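Local coordinates for protein exotoxin 5 (Staphylococcus aureus subsp. aureus COL, PDB 3R2I) that is a staphylococcal superantigen-like exotoxin of unknown function, built from an OB-fold domain and a beta-grasp domain and probably acting outside the cell, at residues A[91-95]-A[96-100]; A[225-229]-A[230-234]. One frame throughout, in Å; residues are numbered along the deposited sequence.

Interaction 1: A[91-95]-A[96-100]; sequences NFKQR and NKAFK
Phe-92 and Phe-99 face each other across a beta hairpin and form its tight side. They are an antiparallel hydrogen-bonded pair. Phe-99 N gives a nearly straight bond of 2.6 Å to Phe-92 O, and Phe-92 N bonds to Phe-99 O. CG of Phe-92 sits between its own backbone N and carbonyl carbon (chi1 64°), which swings the ring across toward Phe-99 on their shared face. There CB of Phe-99 lies over one ring face, 3.8 Å from the Phe-92 centroid, a CH-pi contact. The two rings are nearly parallel but slid apart, with centroids 5.3 Å apart, so they barely overlap. The other face of the hairpin is looser. Lys-93 CG rests 4.0 Å from Ala-98 CB. The Lys-100 chain bends back at its end, and NZ donates a hydrogen bond to Asn-91 OD1 (2.9 Å), tilted from the carbonyl plane. A water joins that same OD1 to Phe-99 O. A type I' turn from Gln-94 to Lys-97 places Arg-95 and Asn-96 at the exposed tip, where both touch a crystal neighbour and Arg-95 is poorly ordered. In the OB-fold domain, strand 77-84 pairs with 87-94, strand 133-141 runs parallel to 97-103, and Phe-92 also packs on Pro-74 and Ile-77.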
ATOM      1  N   ASN A  91     -11.522 -13.723  -6.517  1.00 25.55           N
ATOM      2  CA  ASN A  91     -12.267 -14.093  -5.329  1.00 27.48           C
ATOM      3  C   ASN A  91     -11.591 -15.249  -4.611  1.00 28.34           C
ATOM      4  O   ASN A  91     -11.308 -16.285  -5.227  1.00 29.24           O
ATOM      5  CB  ASN A  91     -13.662 -14.552  -5.699  1.00 29.24           C
ATOM      6  CG  ASN A  91     -14.507 -13.448  -6.194  1.00 31.63           C
ATOM      7  OD1 ASN A  91     -14.611 -12.409  -5.533  1.00 31.12           O
ATOM      8  ND2 ASN A  91     -15.199 -13.678  -7.313  1.00 31.49           N
ATOM      9  N   PHE A  92     -11.350 -15.072  -3.322  1.00 27.12           N
ATOM     10  CA  PHE A  92     -10.751 -16.107  -2.509  1.00 28.26           C
ATOM     11  C   PHE A  92     -10.989 -15.796  -1.008  1.00 29.62           C
ATOM     12  O   PHE A  92     -11.431 -14.689  -0.653  1.00 26.64           O
ATOM     13  CB  PHE A  92      -9.257 -16.210  -2.808  1.00 28.02           C
ATOM     14  CG  PHE A  92      -8.476 -14.971  -2.453  1.00 25.03           C
ATOM     15  CD1 PHE A  92      -7.874 -14.852  -1.195  1.00 21.40           C
ATOM     16  CD2 PHE A  92      -8.309 -13.944  -3.384  1.00 21.07           C
ATOM     17  CE1 PHE A  92      -7.149 -13.726  -0.844  1.00 20.05           C
ATOM     18  CE2 PHE A  92      -7.593 -12.772  -3.044  1.00 23.33           C
ATOM     19  CZ  PHE A  92      -7.024 -12.651  -1.774  1.00 21.96           C
ATOM     20  N   LYS A  93     -10.702 -16.804  -0.179  1.00 31.47           N
ATOM     21  CA  LYS A  93     -10.813 -16.765   1.268  1.00 33.95           C
ATOM     22  C   LYS A  93      -9.538 -17.257   1.940  1.00 34.26           C
ATOM     23  O   LYS A  93      -8.807 -18.047   1.385  1.00 34.77           O
ATOM     24  CB  LYS A  93     -11.940 -17.669   1.748  1.00 35.43           C
ATOM     25  CG  LYS A  93     -13.253 -17.372   1.108  1.00 42.10           C
ATOM     26  CD  LYS A  93     -14.417 -18.122   1.763  1.00 51.12           C
ATOM     27  CE  LYS A  93     -14.708 -17.648   3.199  1.00 53.47           C
ATOM     28  NZ  LYS A  93     -15.988 -18.259   3.693  1.00 57.82           N
ATOM     29  N   GLN A  94      -9.305 -16.796   3.161  1.00 36.12           N
ATOM     30  CA  GLN A  94      -8.157 -17.223   3.961  1.00 37.64           C
ATOM     31  C   GLN A  94      -8.397 -16.772   5.400  1.00 39.88           C
ATOM     32  O   GLN A  94      -8.816 -15.632   5.634  1.00 36.15           O
ATOM     33  CB  GLN A  94      -6.840 -16.654   3.397  1.00 35.87           C
ATOM     34  CG  GLN A  94      -5.599 -17.175   4.118  1.00 36.51           C
ATOM     35  CD  GLN A  94      -4.302 -16.911   3.361  1.00 32.82           C
ATOM     36  OE1 GLN A  94      -3.398 -16.265   3.873  1.00 28.52           O
ATOM     37  NE2 GLN A  94      -4.228 -17.384   2.134  1.00 28.99           N
ATOM     38  N   ARG A  95      -8.151 -17.667   6.357  1.00 44.72           N
ATOM     39  CA  ARG A  95      -8.365 -17.358   7.788  1.00 48.70           C
ATOM     40  C   ARG A  95      -9.753 -16.727   8.050  1.00 48.30           C
ATOM     41  O   ARG A  95      -9.867 -15.724   8.775  1.00 49.10           O
ATOM     42  CB  ARG A  95      -7.227 -16.467   8.355  1.00 49.99           C
ATOM     43  CG  ARG A  95      -5.913 -17.222   8.713  1.00 57.10           C
ATOM     44  CD  ARG A  95      -4.888 -16.299   9.430  1.00 64.80           C
ATOM     45  NE  ARG A  95      -3.785 -17.051  10.054  1.00 72.33           N
ATOM     46  CZ  ARG A  95      -2.725 -16.507  10.670  1.00 76.71           C
ATOM     47  NH1 ARG A  95      -2.573 -15.185  10.738  1.00 76.81           N
ATOM     48  NH2 ARG A  95      -1.794 -17.293  11.205  1.00 78.32           N
ATOM     49  N   ASN A  96     -10.787 -17.344   7.467  1.00 48.27           N
ATOM     50  CA  ASN A  96     -12.209 -16.889   7.536  1.00 48.67           C
ATOM     51  C   ASN A  96     -12.663 -15.633   6.812  1.00 45.02           C
ATOM     52  O   ASN A  96     -13.880 -15.405   6.685  1.00 46.41           O
ATOM     53  CB  ASN A  96     -12.700 -16.650   8.989  1.00 50.76           C
ATOM     54  CG  ASN A  96     -13.502 -17.816   9.532  1.00 56.45           C
ATOM     55  OD1 ASN A  96     -14.065 -18.617   8.767  1.00 61.44           O
ATOM     56  ND2 ASN A  96     -13.610 -17.890  10.854  1.00 61.79           N
ATOM     57  N   LYS A  97     -11.715 -14.839   6.334  1.00 39.77           N
ATOM     58  CA  LYS A  97     -12.005 -13.661   5.530  1.00 37.14           C
ATOM     59  C   LYS A  97     -12.137 -13.956   4.061  1.00 34.05           C
ATOM     60  O   LYS A  97     -11.349 -14.712   3.492  1.00 34.44           O
ATOM     61  CB  LYS A  97     -10.918 -12.585   5.740  1.00 36.90           C
ATOM     62  CG  LYS A  97     -11.227 -11.425   6.705  1.00 44.53           C
ATOM     63  CD  LYS A  97     -11.198 -11.697   8.209  1.00 54.08           C
ATOM     64  CE  LYS A  97     -11.598 -10.397   8.984  1.00 59.23           C
ATOM     65  NZ  LYS A  97     -11.510 -10.487  10.484  1.00 62.12           N
ATOM     66  N   ALA A  98     -13.129 -13.338   3.427  1.00 31.56           N
ATOM     67  CA  ALA A  98     -13.361 -13.494   1.995  1.00 28.66           C
ATOM     68  C   ALA A  98     -12.892 -12.196   1.369  1.00 26.07           C
ATOM     69  O   ALA A  98     -13.147 -11.107   1.867  1.00 25.67           O
ATOM     70  CB  ALA A  98     -14.815 -13.761   1.693  1.00 28.65           C
ATOM     71  N   PHE A  99     -12.144 -12.333   0.305  1.00 23.81           N
ATOM     72  CA  PHE A  99     -11.565 -11.226  -0.360  1.00 23.83           C
ATOM     73  C   PHE A  99     -12.035 -11.128  -1.817  1.00 23.72           C
ATOM     74  O   PHE A  99     -12.277 -12.137  -2.460  1.00 24.97           O
ATOM     75  CB  PHE A  99     -10.043 -11.419  -0.324  1.00 23.71           C
ATOM     76  CG  PHE A  99      -9.445 -11.358   1.074  1.00 23.61           C
ATOM     77  CD1 PHE A  99      -9.096 -10.140   1.636  1.00 23.67           C
ATOM     78  CD2 PHE A  99      -9.199 -12.500   1.798  1.00 25.84           C
ATOM     79  CE1 PHE A  99      -8.507 -10.070   2.911  1.00 22.46           C
ATOM     80  CE2 PHE A  99      -8.632 -12.428   3.084  1.00 24.48           C
ATOM     81  CZ  PHE A  99      -8.294 -11.208   3.629  1.00 21.44           C
ATOM     82  N   LYS A 100     -12.179  -9.911  -2.310  1.00 22.49           N
ATOM     83  CA  LYS A 100     -12.537  -9.668  -3.705  1.00 23.14           C
ATOM     84  C   LYS A 100     -11.558  -8.591  -4.179  1.00 21.68           C
ATOM     85  O   LYS A 100     -11.669  -7.435  -3.813  1.00 21.82           O
ATOM     86  CB  LYS A 100     -14.018  -9.303  -3.883  1.00 23.36           C
ATOM     87  CG  LYS A 100     -14.375  -8.901  -5.326  1.00 25.64           C
ATOM     88  CD  LYS A 100     -15.868  -8.622  -5.532  1.00 28.56           C
ATOM     89  CE  LYS A 100     -16.729  -9.888  -5.874  1.00 34.31           C
ATOM     90  NZ  LYS A 100     -16.995 -10.927  -4.870  1.00 32.54           N
TER
HETATM   91  O   HOH W   1     -15.011 -12.819  -2.831  1.00 30.99           O

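Interaction 2: A[225-229]-A[230-234]; sequences EKLSF and ERMFD
The non-regular loop between strands 218-222 and 235-237 of the beta-grasp domain bends through two successive i to i+3 backbone bonds, bringing Ser-228 against Arg-231 and Phe-229 against Met-232. Arg-231 N bonds to Ser-228 O at 3.2 Å, with the donor well above the carbonyl plane. The hydroxyl OG of Ser-228 stands between its backbone N and carbonyl carbon (chi1 63°), which turns it to the same N-H for a weak bond of 3.4 Å. One step on, Met-232 N bonds to Phe-229 O at 3.2 Å, again from above the plane. The side chains of Phe-229 and Met-232 run side by side in the same direction. Met-232 SD comes to the ring edge, 3.9 Å from Phe-229 CD2. This is a Met-aromatic contact, made at the edge and not over the face. On the same loop Leu-227 crosses Arg-231 at about a right angle, and its CD1 lies over one face of the guanidinium, 4.0 Å from NH1. Leu-227 CD2 meets Met-232 CG at 4.1 Å. A water accepts from both Ser-228 N and Arg-231 NH1, while Arg-231 NH2 donates a hydrogen bond to Glu-220 O. The edge of the Phe-233 ring meets Phe-229 O, 3.3 Å from CE2. Leu-227 and Met-232 are buried against helix 182-197. Met-232 and Phe-233 also touch Val-136 of strand 133-141, in the OB-fold domain.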
ATOM      1  N   GLU A 225      -3.589  13.629  -1.600  1.00 29.89           N
ATOM      2  CA  GLU A 225      -4.517  12.842  -2.363  1.00 29.95           C
ATOM      3  C   GLU A 225      -4.303  11.370  -2.045  1.00 26.53           C
ATOM      4  O   GLU A 225      -3.201  10.953  -1.706  1.00 26.09           O
ATOM      5  CB  GLU A 225      -4.213  12.942  -3.864  1.00 32.53           C
ATOM      6  CG  GLU A 225      -4.340  14.282  -4.546  1.00 40.61           C
ATOM      7  CD  GLU A 225      -4.211  14.141  -6.085  1.00 48.45           C
ATOM      8  OE1 GLU A 225      -4.832  14.944  -6.826  1.00 58.20           O
ATOM      9  OE2 GLU A 225      -3.528  13.197  -6.554  1.00 48.82           O
ATOM     10  N   LYS A 226      -5.324  10.575  -2.291  1.00 25.07           N
ATOM     11  CA  LYS A 226      -5.269   9.125  -2.122  1.00 23.26           C
ATOM     12  C   LYS A 226      -4.496   8.533  -3.280  1.00 22.49           C
ATOM     13  O   LYS A 226      -4.607   9.019  -4.416  1.00 20.42           O
ATOM     14  CB  LYS A 226      -6.689   8.605  -2.202  1.00 25.20           C
ATOM     15  CG  LYS A 226      -6.893   7.097  -2.033  1.00 26.75           C
ATOM     16  CD  LYS A 226      -8.406   6.810  -2.065  1.00 25.73           C
ATOM     17  CE  LYS A 226      -8.694   5.324  -1.940  1.00 28.98           C
ATOM     18  NZ  LYS A 226     -10.133   4.973  -2.019  1.00 21.20           N
ATOM     19  N   LEU A 227      -3.747   7.467  -3.036  1.00 20.00           N
ATOM     20  CA  LEU A 227      -2.984   6.866  -4.136  1.00 19.74           C
ATOM     21  C   LEU A 227      -3.970   6.516  -5.271  1.00 19.99           C
ATOM     22  O   LEU A 227      -5.064   6.066  -4.980  1.00 18.92           O
ATOM     23  CB  LEU A 227      -2.266   5.608  -3.653  1.00 18.15           C
ATOM     24  CG  LEU A 227      -1.233   4.973  -4.583  1.00 16.97           C
ATOM     25  CD1 LEU A 227      -0.051   5.912  -4.746  1.00 11.43           C
ATOM     26  CD2 LEU A 227      -0.784   3.646  -3.957  1.00 16.03           C
ATOM     27  N   SER A 228      -3.609   6.731  -6.542  1.00 19.66           N
ATOM     28  CA  SER A 228      -4.534   6.427  -7.621  1.00 20.90           C
ATOM     29  C   SER A 228      -4.716   4.919  -7.676  1.00 20.67           C
ATOM     30  O   SER A 228      -3.847   4.185  -7.280  1.00 21.03           O
ATOM     31  CB  SER A 228      -4.001   6.900  -8.978  1.00 20.72           C
ATOM     32  OG  SER A 228      -2.795   6.192  -9.270  1.00 23.57           O
ATOM     33  N   PHE A 229      -5.846   4.452  -8.168  1.00 21.28           N
ATOM     34  CA  PHE A 229      -6.045   3.016  -8.282  1.00 23.12           C
ATOM     35  C   PHE A 229      -5.012   2.354  -9.183  1.00 23.75           C
ATOM     36  O   PHE A 229      -4.624   1.215  -8.955  1.00 21.89           O
ATOM     37  CB  PHE A 229      -7.454   2.677  -8.826  1.00 24.04           C
ATOM     38  CG  PHE A 229      -8.574   3.112  -7.916  1.00 22.51           C
ATOM     39  CD1 PHE A 229      -9.509   4.027  -8.336  1.00 23.83           C
ATOM     40  CD2 PHE A 229      -8.643   2.636  -6.606  1.00 20.27           C
ATOM     41  CE1 PHE A 229     -10.551   4.435  -7.496  1.00 25.11           C
ATOM     42  CE2 PHE A 229      -9.653   3.030  -5.747  1.00 16.66           C
ATOM     43  CZ  PHE A 229     -10.612   3.950  -6.183  1.00 20.52           C
ATOM     44  N   GLU A 230      -4.577   3.038 -10.220  1.00 25.60           N
ATOM     45  CA  GLU A 230      -3.616   2.412 -11.112  1.00 29.10           C
ATOM     46  C   GLU A 230      -2.242   2.114 -10.464  1.00 27.98           C
ATOM     47  O   GLU A 230      -1.582   1.105 -10.790  1.00 29.68           O
ATOM     48  CB  GLU A 230      -3.485   3.207 -12.397  1.00 32.52           C
ATOM     49  CG  GLU A 230      -2.619   2.451 -13.440  1.00 44.17           C
ATOM     50  CD  GLU A 230      -3.023   2.721 -14.885  1.00 56.58           C
ATOM     51  OE1 GLU A 230      -2.163   3.262 -15.623  1.00 65.75           O
ATOM     52  OE2 GLU A 230      -4.198   2.417 -15.265  1.00 60.37           O
ATOM     53  N   ARG A 231      -1.846   2.934  -9.492  1.00 24.79           N
ATOM     54  CA  ARG A 231      -0.572   2.745  -8.835  1.00 22.15           C
ATOM     55  C   ARG A 231      -0.655   1.676  -7.757  1.00 21.19           C
ATOM     56  O   ARG A 231       0.342   1.204  -7.254  1.00 20.42           O
ATOM     57  CB  ARG A 231      -0.053   4.066  -8.326  1.00 20.70           C
ATOM     58  CG  ARG A 231       0.190   5.056  -9.482  1.00 21.83           C
ATOM     59  CD  ARG A 231       0.623   6.419  -8.940  1.00 23.98           C
ATOM     60  NE  ARG A 231       1.966   6.416  -8.362  1.00 23.49           N
ATOM     61  CZ  ARG A 231       2.490   7.399  -7.615  1.00 27.93           C
ATOM     62  NH1 ARG A 231       1.766   8.450  -7.237  1.00 26.73           N
ATOM     63  NH2 ARG A 231       3.751   7.312  -7.201  1.00 25.56           N
ATOM     64  N   MET A 232      -1.859   1.253  -7.445  1.00 22.09           N
ATOM     65  CA  MET A 232      -2.058   0.193  -6.477  1.00 20.85           C
ATOM     66  C   MET A 232      -1.621  -1.173  -7.037  1.00 22.40           C
ATOM     67  O   MET A 232      -1.656  -2.186  -6.310  1.00 22.93           O
ATOM     68  CB  MET A 232      -3.521   0.145  -6.043  1.00 21.33           C
ATOM     69  CG  MET A 232      -3.948   1.331  -5.218  1.00 18.37           C
ATOM     70  SD  MET A 232      -5.640   1.177  -4.676  1.00 22.23           S
ATOM     71  CE  MET A 232      -5.762   2.747  -3.787  1.00 15.93           C
ATOM     72  N   PHE A 233      -1.224  -1.211  -8.313  1.00 23.48           N
ATOM     73  CA  PHE A 233      -0.722  -2.453  -8.925  1.00 24.77           C
ATOM     74  C   PHE A 233       0.790  -2.488  -9.056  1.00 25.53           C
ATOM     75  O   PHE A 233       1.344  -3.549  -9.273  1.00 27.29           O
ATOM     76  CB  PHE A 233      -1.353  -2.701 -10.290  1.00 25.65           C
ATOM     77  CG  PHE A 233      -2.830  -2.846 -10.215  1.00 24.18           C
ATOM     78  CD1 PHE A 233      -3.405  -4.091 -10.090  1.00 22.00           C
ATOM     79  CD2 PHE A 233      -3.632  -1.727 -10.148  1.00 20.14           C
ATOM     80  CE1 PHE A 233      -4.764  -4.215  -9.957  1.00 27.07           C
ATOM     81  CE2 PHE A 233      -5.005  -1.842 -10.018  1.00 22.64           C
ATOM     82  CZ  PHE A 233      -5.577  -3.070  -9.935  1.00 23.09           C
ATOM     83  N   ASP A 234       1.456  -1.338  -8.942  1.00 25.89           N
ATOM     84  CA  ASP A 234       2.908  -1.307  -9.055  1.00 25.72           C
ATOM     85  C   ASP A 234       3.551  -2.090  -7.923  1.00 24.88           C
ATOM     86  O   ASP A 234       3.159  -2.002  -6.757  1.00 22.22           O
ATOM     87  CB  ASP A 234       3.457   0.108  -9.002  1.00 26.42           C
ATOM     88  CG  ASP A 234       2.980   0.978 -10.127  1.00 29.10           C
ATOM     89  OD1 ASP A 234       2.180   0.552 -10.983  1.00 35.83           O
ATOM     90  OD2 ASP A 234       3.436   2.131 -10.140  1.00 38.30           O
TER
HETATM   91  O   HOH W   2      -1.167   8.543  -7.342  1.00 21.27           O

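From the N terminus, the chain makes helix 57-68 and strand 77-84 before reaching interaction 1. That contact closes the short hairpin between strands 87-94 and 97-103. The chain then completes the OB-fold sheet and enters the beta-grasp domain, where interaction 2 closes a local turn before strand 235-237. The two contacts follow in series and neither nest nor cross. Their centres are 22 Å apart, and their nearest atoms are about 10 Å apart. Strand 133-141 links them indirectly: its start flanks the hairpin, while Gly-138 shares a backbone hydrogen bond with Met-232. Lys-226 adds a salt bridge to Glu-125, further joining the two domains.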